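Local atomic coordinates of pectinesterase (Sitophilus oryzae, PDB entry 4PMH), a protein that hydrolyses the methyl esters of pectin, releasing methanol and de-esterified polygalacturonate, and probably serves the weevil in digesting plant cell walls. Residues 8-13 and 323-328; 225-230 and 252-257; 286-291 and 327-332; 336-341 and 354-359. All coordinates share one frame; numbering follows the deposited sequence.

Contact 1. Residues 8-13 and 323-328; sequences ASRPIL and INTSGP
Ser9 and Gly327 bring the two backbones nearest to each other, with their CA atoms 5.2 Å apart and no backbone hydrogen bond between the segments. The contact lays the N-terminal segment against a late loop of the right-handed parallel beta-helix, just ahead of strand 329-330. Arg10 carries most of it. Its CG stands anti to the backbone N (chi1 -166°) and the chain stays extended as far as NE, which carries the guanidinium to the carbonyl of Thr325. NH1 donates to Thr325 O at 3.0 Å, with the acceptor close to the guanidinium plane. Pro328 crosses this side chain at about a right angle. Its CG lies 3.7 Å from Arg10 CD and sits over one face of the guanidinium. The charge of Arg10 is met outside the two segments: NE forms a salt bridge with Glu358, and NH2 donates to Gly365 O. The guanidinium is therefore gripped from several sides, which is likely to fix its rotation. The loop has its own brace, an Asx motif in which Asn324 OD1 accepts from the backbone N of Gly327. Beside it, Ser9 CB rests 3.4 Å from Ser326 O.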
loop_
_atom_site.group_PDB
_atom_site.type_symbol
_atom_site.label_atom_id
_atom_site.label_comp_id
_atom_site.label_asym_id
_atom_site.label_seq_id
_atom_site.Cartn_x
_atom_site.Cartn_y
_atom_site.Cartn_z
ATOM N N ALA A 8 22.667 2.447 15.643
ATOM C CA ALA A 8 22.053 1.129 15.650
ATOM C C ALA A 8 20.511 1.190 15.666
ATOM O O ALA A 8 19.859 0.237 15.211
ATOM C CB ALA A 8 22.570 0.327 16.852
ATOM N N SER A 9 19.935 2.280 16.187
ATOM C CA SER A 9 18.471 2.458 16.216
ATOM C C SER A 9 17.952 3.278 15.026
ATOM O O SER A 9 16.761 3.288 14.745
ATOM C CB SER A 9 18.030 3.112 17.514
ATOM O OG SER A 9 18.192 2.204 18.595
ATOM N N ARG A 10 18.861 3.934 14.310
ATOM C CA ARG A 10 18.480 4.761 13.175
ATOM C C ARG A 10 19.601 4.880 12.156
ATOM O O ARG A 10 20.289 5.914 12.072
ATOM C CB ARG A 10 18.035 6.139 13.650
ATOM C CG ARG A 10 17.324 6.909 12.553
ATOM C CD ARG A 10 16.646 8.175 13.051
ATOM N NE ARG A 10 15.836 8.754 11.988
ATOM C CZ ARG A 10 15.000 9.780 12.118
ATOM N NH1 ARG A 10 14.840 10.403 13.294
ATOM N NH2 ARG A 10 14.324 10.201 11.047
ATOM N N PRO A 11 19.796 3.809 11.368
ATOM C CA PRO A 11 20.855 3.796 10.369
ATOM C C PRO A 11 20.548 4.691 9.184
ATOM O O PRO A 11 19.389 4.818 8.767
ATOM C CB PRO A 11 20.952 2.326 9.949
ATOM C CG PRO A 11 19.724 1.656 10.458
ATOM C CD PRO A 11 19.108 2.513 11.509
ATOM N N ILE A 12 21.594 5.318 8.673
ATOM C CA ILE A 12 21.513 6.257 7.570
ATOM C C ILE A 12 22.471 5.819 6.478
ATOM O O ILE A 12 23.622 5.524 6.746
ATOM C CB ILE A 12 21.916 7.694 8.018
ATOM C CG1 ILE A 12 21.065 8.157 9.197
ATOM C CG2 ILE A 12 21.868 8.678 6.846
ATOM C CD1 ILE A 12 19.572 8.275 8.936
ATOM N N LEU A 13 21.998 5.797 5.246
ATOM C CA LEU A 13 22.837 5.460 4.100
ATOM C C LEU A 13 23.932 6.510 3.867
ATOM O O LEU A 13 23.718 7.708 4.070
ATOM C CB LEU A 13 21.991 5.369 2.835
ATOM C CG LEU A 13 20.883 4.304 2.745
ATOM C CD1 LEU A 13 20.196 4.386 1.388
ATOM C CD2 LEU A 13 21.399 2.899 2.990
ATOM N N ILE A 323 7.221 11.318 15.166
ATOM C CA ILE A 323 7.871 10.033 15.407
ATOM C C ILE A 323 8.860 10.081 16.547
ATOM O O ILE A 323 9.330 11.149 16.975
ATOM C CB ILE A 323 8.606 9.498 14.158
ATOM C CG1 ILE A 323 9.737 10.455 13.732
ATOM C CG2 ILE A 323 7.618 9.279 13.022
ATOM C CD1 ILE A 323 10.895 9.760 13.053
ATOM N N ASN A 324 9.178 8.890 17.020
ATOM C CA ASN A 324 10.263 8.691 17.943
ATOM C C ASN A 324 11.601 8.940 17.237
ATOM O O ASN A 324 12.094 8.101 16.504
ATOM C CB ASN A 324 10.211 7.276 18.477
ATOM C CG ASN A 324 11.141 7.077 19.634
ATOM O OD1 ASN A 324 12.207 7.676 19.688
ATOM N ND2 ASN A 324 10.739 6.238 20.577
ATOM N N THR A 325 12.182 10.094 17.505
ATOM C CA THR A 325 13.313 10.605 16.743
ATOM C C THR A 325 14.616 9.832 17.000
ATOM O O THR A 325 15.519 9.829 16.149
ATOM C CB THR A 325 13.459 12.130 17.006
ATOM O OG1 THR A 325 12.876 12.850 15.915
ATOM C CG2 THR A 325 14.894 12.575 17.167
ATOM N N SER A 326 14.712 9.188 18.163
ATOM C CA SER A 326 15.867 8.332 18.486
ATOM C C SER A 326 15.716 6.887 17.975
ATOM O O SER A 326 16.724 6.229 17.690
ATOM C CB SER A 326 16.115 8.287 20.002
ATOM O OG SER A 326 15.789 9.514 20.615
ATOM N N GLY A 327 14.471 6.405 17.879
ATOM C CA GLY A 327 14.170 5.011 17.540
ATOM C C GLY A 327 12.854 4.848 16.783
ATOM O O GLY A 327 11.849 4.362 17.336
ATOM N N PRO A 328 12.853 5.249 15.499
ATOM C CA PRO A 328 11.673 5.256 14.644
ATOM C C PRO A 328 11.239 3.874 14.107
ATOM O O PRO A 328 10.200 3.781 13.442
ATOM C CB PRO A 328 12.082 6.179 13.489
ATOM C CG PRO A 328 13.567 6.140 13.463
ATOM C CD PRO A 328 14.071 5.656 14.785
#

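Contact 2. Residues 225-230 and 252-257; sequences IDFVFG and AVVFAP
Phe227 CG sits between its backbone N and carbonyl carbon (chi1 70°), which swings the ring over Val254. Val254 CG1 meets that ring face in a CH-pi contact, 4.2 Å from the centroid of the Phe227 ring. Asp226 is turned differently, with CG beside the backbone N. This lays its carboxylate on the methyl group of Ala256, whose CB is 3.6 Å from Asp226 CG. The polar end of Asp226 looks outside the two segments: OD2 forms a salt bridge with Arg290. Val228 and Phe255 lie side by side and point the same way, with Val228 CB 3.7 Å from Phe255 CD1. The backbones pair in parallel. Ala256 N donates to Val228 O at 2.8 Å, flanked by bonds from Val228 N to Val254 O and from Gly230 N to Ala256 O. Before these, Asp226 N makes a weak bond to Val253 O. The pairing slips by one residue between Ile225 and Val228, a beta bulge, and the first segment turns corners at Asp226 and Val228. Gly230 has backbone angles that suit glycine. The ring of Phe229 leads away from Ala256; it stacks on Tyr203 and lies close to Asp200, the probable proton donor. Neighbouring rungs of a parallel beta-helix thus present Asp226, the nucleophile by similarity, beside Arg290, as in the active-site cleft of pectin methylesterases.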
loop_
_atom_site.group_PDB
_atom_site.type_symbol
_atom_site.label_atom_id
_atom_site.label_comp_id
_atom_site.label_asym_id
_atom_site.label_seq_id
_atom_site.Cartn_x
_atom_site.Cartn_y
_atom_site.Cartn_z
ATOM N N ILE A 225 -1.931 1.953 11.816
ATOM C CA ILE A 225 -1.109 0.764 12.060
ATOM C C ILE A 225 -0.880 -0.062 10.786
ATOM O O ILE A 225 -1.837 -0.526 10.129
ATOM C CB ILE A 225 -1.760 -0.145 13.130
ATOM C CG1 ILE A 225 -1.752 0.548 14.500
ATOM C CG2 ILE A 225 -1.074 -1.517 13.206
ATOM C CD1 ILE A 225 -0.505 0.303 15.320
ATOM N N ASP A 226 0.399 -0.269 10.458
ATOM C CA ASP A 226 0.790 -1.043 9.266
ATOM C C ASP A 226 -0.006 -0.593 8.051
ATOM O O ASP A 226 -0.473 -1.417 7.272
ATOM C CB ASP A 226 0.597 -2.565 9.483
ATOM C CG ASP A 226 1.320 -3.100 10.708
ATOM O OD1 ASP A 226 2.230 -2.436 11.273
ATOM O OD2 ASP A 226 0.977 -4.235 11.125
ATOM N N PHE A 227 -0.199 0.711 7.891
ATOM C CA PHE A 227 -1.111 1.175 6.828
ATOM C C PHE A 227 -0.519 1.218 5.430
ATOM O O PHE A 227 -1.224 1.514 4.438
ATOM C CB PHE A 227 -1.885 2.448 7.227
ATOM C CG PHE A 227 -1.082 3.715 7.335
ATOM C CD1 PHE A 227 -0.576 4.142 8.569
ATOM C CD2 PHE A 227 -0.934 4.553 6.230
ATOM C CE1 PHE A 227 0.094 5.359 8.674
ATOM C CE2 PHE A 227 -0.265 5.749 6.339
ATOM C CZ PHE A 227 0.230 6.169 7.566
ATOM N N VAL A 228 0.761 0.875 5.327
ATOM C CA VAL A 228 1.369 0.542 4.036
ATOM C C VAL A 228 2.178 -0.717 4.300
ATOM O O VAL A 228 3.228 -0.658 4.961
ATOM C CB VAL A 228 2.283 1.657 3.470
ATOM C CG1 VAL A 228 2.896 1.237 2.131
ATOM C CG2 VAL A 228 1.509 2.952 3.318
ATOM N N PHE A 229 1.688 -1.850 3.793
ATOM C CA PHE A 229 2.224 -3.141 4.152
ATOM C C PHE A 229 2.220 -4.105 2.972
ATOM O O PHE A 229 1.435 -3.957 2.023
ATOM C CB PHE A 229 1.427 -3.714 5.342
ATOM C CG PHE A 229 0.103 -4.349 4.957
ATOM C CD1 PHE A 229 -1.006 -3.562 4.678
ATOM C CD2 PHE A 229 -0.036 -5.734 4.904
ATOM C CE1 PHE A 229 -2.220 -4.135 4.319
ATOM C CE2 PHE A 229 -1.260 -6.320 4.562
ATOM C CZ PHE A 229 -2.351 -5.509 4.266
ATOM N N GLY A 230 3.136 -5.068 3.018
ATOM C CA GLY A 230 3.284 -6.045 1.941
ATOM C C GLY A 230 4.663 -6.138 1.344
ATOM O O GLY A 230 5.643 -5.585 1.877
ATOM N N ALA A 252 1.397 4.311 16.987
ATOM C CA ALA A 252 1.204 4.062 15.550
ATOM C C ALA A 252 2.456 3.551 14.814
ATOM O O ALA A 252 3.565 3.704 15.308
ATOM C CB ALA A 252 0.738 5.352 14.902
ATOM N N VAL A 253 2.257 2.941 13.644
ATOM C CA VAL A 253 3.362 2.487 12.780
ATOM C C VAL A 253 2.961 2.631 11.310
ATOM O O VAL A 253 1.915 2.158 10.918
ATOM C CB VAL A 253 3.737 1.015 13.000
ATOM C CG1 VAL A 253 5.133 0.755 12.454
ATOM C CG2 VAL A 253 3.655 0.616 14.465
ATOM N N VAL A 254 3.798 3.250 10.489
ATOM C CA VAL A 254 3.398 3.516 9.098
ATOM C C VAL A 254 3.580 2.285 8.203
ATOM O O VAL A 254 2.579 1.693 7.730
ATOM C CB VAL A 254 4.162 4.713 8.529
ATOM C CG1 VAL A 254 3.792 4.964 7.072
ATOM C CG2 VAL A 254 3.900 5.947 9.377
ATOM N N PHE A 255 4.841 1.901 7.969
ATOM C CA PHE A 255 5.200 0.851 7.027
ATOM C C PHE A 255 5.402 -0.503 7.692
ATOM O O PHE A 255 6.017 -0.594 8.751
ATOM C CB PHE A 255 6.478 1.228 6.272
ATOM C CG PHE A 255 6.360 2.504 5.486
ATOM C CD1 PHE A 255 5.782 2.515 4.240
ATOM C CD2 PHE A 255 6.808 3.703 6.015
ATOM C CE1 PHE A 255 5.659 3.698 3.519
ATOM C CE2 PHE A 255 6.701 4.891 5.308
ATOM C CZ PHE A 255 6.122 4.888 4.062
ATOM N N ALA A 256 4.884 -1.553 7.055
ATOM C CA ALA A 256 5.104 -2.930 7.485
ATOM C C ALA A 256 5.411 -3.817 6.277
ATOM O O ALA A 256 4.596 -4.621 5.871
ATOM C CB ALA A 256 3.914 -3.474 8.284
ATOM N N PRO A 257 6.631 -3.697 5.721
ATOM C CA PRO A 257 7.008 -4.559 4.594
ATOM C C PRO A 257 7.373 -5.986 4.974
ATOM O O PRO A 257 7.969 -6.212 6.037
ATOM C CB PRO A 257 8.220 -3.835 3.970
ATOM C CG PRO A 257 8.591 -2.749 4.919
ATOM C CD PRO A 257 7.749 -2.846 6.159
#

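Contact 3. Residues 286-291 and 327-332; sequences AYLGRA and GPWTTA
This is a short parallel strand pairing at the edge of a sheet, where Tyr287 lays its ring against Thr330. Thr330 CB stands over the centre of the Tyr287 ring, 3.7 Å from its centroid and 8° off the normal, a CH-pi contact. Gly327 O lies at the ring edge, 3.3 Å from Tyr287 CE1. With alanine in place of Tyr287, Thr330 CB would probably lose the ring face beneath it and a gap would open beside Gly327 O. The firm backbone bond is Thr330 N to Gly289 O, 2.9 Å and nearly straight. Pro328 O takes two weak bonds, from Leu288 N and Gly289 N. Strand 329-330 is the outermost strand of this sheet of the parallel beta-helix, and strand 286-290 breaks at a corner at Leu288. There Leu288 CB lies over the six-membered ring of Trp329, 3.5 Å from Trp329 CZ3. Trp329 CE3 comes within 3.4 Å of Gly289 N, and a side chain on Gly289 would run into this indole. Arg290, a substrate-binding residue by similarity, extends from CG to NE and passes Thr331 O, which is 3.4 Å from Arg290 CD. Its NH2 forms a salt bridge with Asp226, and a water joins its NH1 to Thr331 O. A second water accepts from Ala291 N and donates to Thr330 O. Close by, Ala291 CB touches Ala332 CB at 3.7 Å.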
loop_
_atom_site.group_PDB
_atom_site.type_symbol
_atom_site.label_atom_id
_atom_site.label_comp_id
_atom_site.label_asym_id
_atom_site.label_seq_id
_atom_site.Cartn_x
_atom_site.Cartn_y
_atom_site.Cartn_z
ATOM N N ALA A 286 4.651 7.685 17.340
ATOM C CA ALA A 286 4.497 6.960 16.106
ATOM C C ALA A 286 5.857 6.419 15.666
ATOM O O ALA A 286 6.916 7.048 15.909
ATOM C CB ALA A 286 3.911 7.844 15.037
ATOM N N TYR A 287 5.833 5.259 15.020
ATOM C CA TYR A 287 7.035 4.711 14.385
ATOM C C TYR A 287 6.924 4.750 12.868
ATOM O O TYR A 287 5.849 4.607 12.299
ATOM C CB TYR A 287 7.272 3.308 14.836
ATOM C CG TYR A 287 7.471 3.201 16.324
ATOM C CD1 TYR A 287 8.723 3.409 16.892
ATOM C CD2 TYR A 287 6.407 2.879 17.161
ATOM C CE1 TYR A 287 8.917 3.300 18.256
ATOM C CE2 TYR A 287 6.588 2.758 18.529
ATOM C CZ TYR A 287 7.841 2.974 19.066
ATOM O OH TYR A 287 8.007 2.853 20.410
ATOM N N LEU A 288 8.057 4.959 12.217
ATOM C CA LEU A 288 8.112 4.908 10.771
ATOM C C LEU A 288 7.831 3.493 10.246
ATOM O O LEU A 288 7.243 3.340 9.175
ATOM C CB LEU A 288 9.483 5.373 10.284
ATOM C CG LEU A 288 9.802 6.852 10.500
ATOM C CD1 LEU A 288 11.219 7.152 10.010
ATOM C CD2 LEU A 288 8.794 7.778 9.816
ATOM N N GLY A 289 8.247 2.459 10.980
ATOM C CA GLY A 289 8.074 1.121 10.464
ATOM C C GLY A 289 8.369 -0.021 11.412
ATOM O O GLY A 289 8.975 0.162 12.482
ATOM N N ARG A 290 7.895 -1.195 11.003
ATOM C CA ARG A 290 8.280 -2.465 11.588
ATOM C C ARG A 290 8.205 -3.548 10.513
ATOM O O ARG A 290 7.471 -3.430 9.540
ATOM C CB ARG A 290 7.370 -2.840 12.754
ATOM C CG ARG A 290 5.937 -3.193 12.387
ATOM C CD ARG A 290 5.132 -3.446 13.657
ATOM N NE ARG A 290 3.726 -3.693 13.388
ATOM C CZ ARG A 290 2.889 -4.310 14.223
ATOM N NH1 ARG A 290 3.284 -4.718 15.423
ATOM N NH2 ARG A 290 1.635 -4.513 13.861
ATOM N N ALA A 291 8.958 -4.610 10.711
ATOM C CA ALA A 291 8.970 -5.697 9.760
ATOM C C ALA A 291 7.692 -6.503 9.926
ATOM O O ALA A 291 7.297 -6.833 11.064
ATOM C CB ALA A 291 10.186 -6.571 9.989
ATOM N N GLY A 327 14.471 6.405 17.879
ATOM C CA GLY A 327 14.170 5.011 17.540
ATOM C C GLY A 327 12.854 4.848 16.783
ATOM O O GLY A 327 11.849 4.362 17.336
ATOM N N PRO A 328 12.853 5.249 15.499
ATOM C CA PRO A 328 11.673 5.256 14.644
ATOM C C PRO A 328 11.239 3.874 14.107
ATOM O O PRO A 328 10.200 3.781 13.442
ATOM C CB PRO A 328 12.082 6.179 13.489
ATOM C CG PRO A 328 13.567 6.140 13.463
ATOM C CD PRO A 328 14.071 5.656 14.785
ATOM N N TRP A 329 12.018 2.828 14.386
ATOM C CA TRP A 329 11.749 1.488 13.880
ATOM C C TRP A 329 11.477 0.555 15.049
ATOM O O TRP A 329 12.310 0.433 15.939
ATOM C CB TRP A 329 12.965 0.982 13.149
ATOM C CG TRP A 329 13.479 1.880 12.082
ATOM C CD1 TRP A 329 14.702 2.477 12.060
ATOM C CD2 TRP A 329 12.814 2.277 10.881
ATOM N NE1 TRP A 329 14.845 3.238 10.923
ATOM C CE2 TRP A 329 13.711 3.115 10.167
ATOM C CE3 TRP A 329 11.567 1.983 10.308
ATOM C CZ2 TRP A 329 13.390 3.680 8.930
ATOM C CZ3 TRP A 329 11.242 2.553 9.070
ATOM C CH2 TRP A 329 12.160 3.380 8.390
ATOM N N THR A 330 10.333 -0.121 15.053
ATOM C CA THR A 330 9.955 -0.932 16.217
ATOM C C THR A 330 9.920 -2.460 15.948
ATOM O O THR A 330 10.292 -2.931 14.870
ATOM C CB THR A 330 8.633 -0.424 16.844
ATOM O OG1 THR A 330 8.438 -1.055 18.113
ATOM C CG2 THR A 330 7.447 -0.726 15.955
ATOM N N THR A 331 9.497 -3.220 16.962
ATOM C CA THR A 331 9.558 -4.660 16.916
ATOM C C THR A 331 8.753 -5.242 15.760
ATOM O O THR A 331 7.645 -4.771 15.479
ATOM C CB THR A 331 9.030 -5.234 18.248
ATOM O OG1 THR A 331 9.795 -4.680 19.311
ATOM C CG2 THR A 331 9.161 -6.734 18.288
ATOM N N ALA A 332 9.305 -6.251 15.091
ATOM C CA ALA A 332 8.568 -6.943 14.019
ATOM C C ALA A 332 7.315 -7.650 14.548
ATOM O O ALA A 332 7.214 -7.964 15.748
ATOM C CB ALA A 332 9.458 -7.950 13.297
HETATM O O HOH W 1 5.587 -3.823 17.122
HETATM O O HOH W 2 11.072 -4.587 12.809
#

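Contact 4. Residues 336-341 and 354-359; sequences RTYSGN and NRFWEY
Two hydrogen bonds join Ser339 and Asn354. Ser339 N donates to Asn354 OD1 at 2.9 Å (169° at the hydrogen), in the carbonyl plane of the amide. In return Asn354 N donates to Ser339 O at 3.0 Å. CG of Asn354 lies beside its backbone N (chi1 -69°), which turns the amide back to face Ser339. Water extends the network: one molecule accepts from Asn354 ND2 and donates to Arg336 O, and another donates to Phe356 O and hydrogen-bonds Tyr338 OH. The segments belong to the C-terminal end of the parallel beta-helix, where a loop folds over strand 355-359, the last strand of its sheet. Flat groups also meet. Asn354 ND2 lies over one face of the Arg336 guanidinium, 3.6 Å from Arg336 NH2, with the two planes 23° apart. Outside the segments Arg336 NH2 also bonds Asn309 OD1 and forms a salt bridge with Asp293. The Tyr338 ring passes Asn354 obliquely, with Tyr338 CE1 3.5 Å from Asn354 CB. A leucine in place of Asn354 would probably leave Ser339 N without its acceptor and the water at Arg336 O without a donor. Tyr338 CE1 touches Phe356 CD2 at 3.8 Å. Asn341 O meets the Trp357 indole edge, 3.5 Å from CZ3.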
loop_
_atom_site.group_PDB
_atom_site.type_symbol
_atom_site.label_atom_id
_atom_site.label_comp_id
_atom_site.label_asym_id
_atom_site.label_seq_id
_atom_site.Cartn_x
_atom_site.Cartn_y
_atom_site.Cartn_z
ATOM N N ARG A 336 10.428 -10.314 16.619
ATOM C CA ARG A 336 11.836 -10.114 16.303
ATOM C C ARG A 336 12.226 -8.653 16.561
ATOM O O ARG A 336 11.729 -7.751 15.899
ATOM C CB ARG A 336 12.135 -10.499 14.858
ATOM C CG ARG A 336 13.552 -10.148 14.421
ATOM C CD ARG A 336 13.881 -10.765 13.090
ATOM N NE ARG A 336 13.117 -10.224 11.959
ATOM C CZ ARG A 336 13.625 -9.493 10.969
ATOM N NH1 ARG A 336 14.912 -9.146 10.949
ATOM N NH2 ARG A 336 12.834 -9.098 9.990
ATOM N N THR A 337 13.105 -8.439 17.534
ATOM C CA THR A 337 13.506 -7.091 17.924
ATOM C C THR A 337 14.136 -6.333 16.741
ATOM O O THR A 337 14.815 -6.931 15.905
ATOM C CB THR A 337 14.517 -7.111 19.069
ATOM O OG1 THR A 337 15.756 -7.627 18.598
ATOM C CG2 THR A 337 14.038 -7.964 20.204
ATOM N N TYR A 338 13.872 -5.029 16.664
ATOM C CA TYR A 338 14.487 -4.193 15.621
ATOM C C TYR A 338 16.002 -4.167 15.837
ATOM O O TYR A 338 16.468 -3.963 16.974
ATOM C CB TYR A 338 13.945 -2.755 15.595
ATOM C CG TYR A 338 14.767 -1.928 14.619
ATOM C CD1 TYR A 338 14.661 -2.137 13.248
ATOM C CD2 TYR A 338 15.707 -1.002 15.073
ATOM C CE1 TYR A 338 15.468 -1.443 12.355
ATOM C CE2 TYR A 338 16.519 -0.309 14.189
ATOM C CZ TYR A 338 16.399 -0.517 12.841
ATOM O OH TYR A 338 17.200 0.199 11.986
ATOM N N SER A 339 16.760 -4.403 14.765
ATOM C CA SER A 339 18.221 -4.300 14.824
ATOM C C SER A 339 18.758 -3.549 13.595
ATOM O O SER A 339 18.617 -4.007 12.461
ATOM C CB SER A 339 18.845 -5.693 14.925
ATOM O OG SER A 339 20.255 -5.636 15.161
ATOM N N GLY A 340 19.369 -2.398 13.835
ATOM C CA GLY A 340 19.930 -1.572 12.755
ATOM C C GLY A 340 21.437 -1.748 12.677
ATOM O O GLY A 340 22.136 -1.811 13.693
ATOM N N ASN A 341 21.935 -1.836 11.456
ATOM C CA ASN A 341 23.344 -2.000 11.217
ATOM C C ASN A 341 23.960 -0.660 10.861
ATOM O O ASN A 341 23.803 -0.146 9.753
ATOM C CB ASN A 341 23.593 -3.013 10.085
ATOM C CG ASN A 341 25.056 -3.394 9.968
ATOM O OD1 ASN A 341 25.912 -2.801 10.635
ATOM N ND2 ASN A 341 25.349 -4.402 9.146
ATOM N N ASN A 354 17.596 -5.694 10.265
ATOM C CA ASN A 354 16.530 -5.142 9.463
ATOM C C ASN A 354 17.091 -4.356 8.287
ATOM O O ASN A 354 18.293 -4.068 8.231
ATOM C CB ASN A 354 15.616 -4.296 10.309
ATOM C CG ASN A 354 14.819 -5.130 11.274
ATOM O OD1 ASN A 354 15.222 -5.304 12.429
ATOM N ND2 ASN A 354 13.724 -5.724 10.786
ATOM N N ARG A 355 16.220 -4.050 7.331
ATOM C CA ARG A 355 16.624 -3.323 6.125
ATOM C C ARG A 355 15.806 -2.056 5.979
ATOM O O ARG A 355 15.243 -1.766 4.909
ATOM C CB ARG A 355 16.492 -4.191 4.850
ATOM C CG ARG A 355 17.034 -5.626 4.942
ATOM C CD ARG A 355 16.127 -6.593 4.140
ATOM N NE ARG A 355 16.567 -6.548 2.790
ATOM C CZ ARG A 355 15.946 -6.999 1.717
ATOM N NH1 ARG A 355 14.753 -7.598 1.743
ATOM N NH2 ARG A 355 16.590 -6.821 0.577
ATOM N N PHE A 356 15.759 -1.281 7.051
ATOM C CA PHE A 356 15.108 0.009 7.053
ATOM C C PHE A 356 16.175 1.092 7.085
ATOM O O PHE A 356 17.012 1.112 7.981
ATOM C CB PHE A 356 14.213 0.157 8.285
ATOM C CG PHE A 356 13.189 -0.927 8.449
ATOM C CD1 PHE A 356 12.627 -1.562 7.360
ATOM C CD2 PHE A 356 12.782 -1.297 9.714
ATOM C CE1 PHE A 356 11.671 -2.548 7.526
ATOM C CE2 PHE A 356 11.833 -2.288 9.896
ATOM C CZ PHE A 356 11.279 -2.913 8.802
ATOM N N TRP A 357 16.163 1.976 6.096
ATOM C CA TRP A 357 17.223 2.975 5.969
ATOM C C TRP A 357 16.684 4.326 5.554
ATOM O O TRP A 357 15.611 4.429 4.979
ATOM C CB TRP A 357 18.263 2.554 4.918
ATOM C CG TRP A 357 18.601 1.081 4.887
ATOM C CD1 TRP A 357 18.022 0.118 4.093
ATOM C CD2 TRP A 357 19.605 0.424 5.643
ATOM N NE1 TRP A 357 18.599 -1.098 4.333
ATOM C CE2 TRP A 357 19.577 -0.946 5.278
ATOM C CE3 TRP A 357 20.525 0.847 6.608
ATOM C CZ2 TRP A 357 20.433 -1.897 5.855
ATOM C CZ3 TRP A 357 21.364 -0.092 7.176
ATOM C CH2 TRP A 357 21.315 -1.456 6.784
ATOM N N GLU A 358 17.470 5.365 5.806
ATOM C CA GLU A 358 17.110 6.708 5.375
ATOM C C GLU A 358 18.281 7.378 4.675
ATOM O O GLU A 358 19.413 7.008 4.910
ATOM C CB GLU A 358 16.755 7.547 6.571
ATOM C CG GLU A 358 15.493 7.126 7.277
ATOM C CD GLU A 358 15.352 7.897 8.552
ATOM O OE1 GLU A 358 15.618 7.295 9.592
ATOM O OE2 GLU A 358 15.049 9.109 8.504
ATOM N N TYR A 359 18.003 8.403 3.874
ATOM C CA TYR A 359 19.065 9.228 3.310
ATOM C C TYR A 359 18.532 10.635 3.099
ATOM O O TYR A 359 17.568 10.812 2.357
ATOM C CB TYR A 359 19.526 8.691 1.950
ATOM C CG TYR A 359 20.567 9.584 1.274
ATOM C CD1 TYR A 359 21.837 9.706 1.802
ATOM C CD2 TYR A 359 20.278 10.279 0.103
ATOM C CE1 TYR A 359 22.797 10.511 1.202
ATOM C CE2 TYR A 359 21.239 11.097 -0.505
ATOM C CZ TYR A 359 22.486 11.210 0.062
ATOM O OH TYR A 359 23.466 12.006 -0.518
HETATM O O HOH W 3 12.657 -6.679 13.535
HETATM O O HOH W 4 17.377 -0.929 9.693
#

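From the N terminus, residues 8-13 open contact 1, which closes only at 323-328 and so spans most of the chain. Contact 2 is nested inside that long loop and joins neighbouring strands. Contact 3 opens inside it as well but ends at 327-332, sharing Gly327 and Pro328 with contact 1. Contact 4 follows in series and closes the short loop before the last strand. Contacts 2 and 3 share one sheet, with strands 252-257 and 286-290 side by side, and the Asp226-Arg290 salt bridge spans them. Arg10 with Glu358 ties contact 1 to contact 4, and Trp329 packs against Phe356 between contacts 3 and 4.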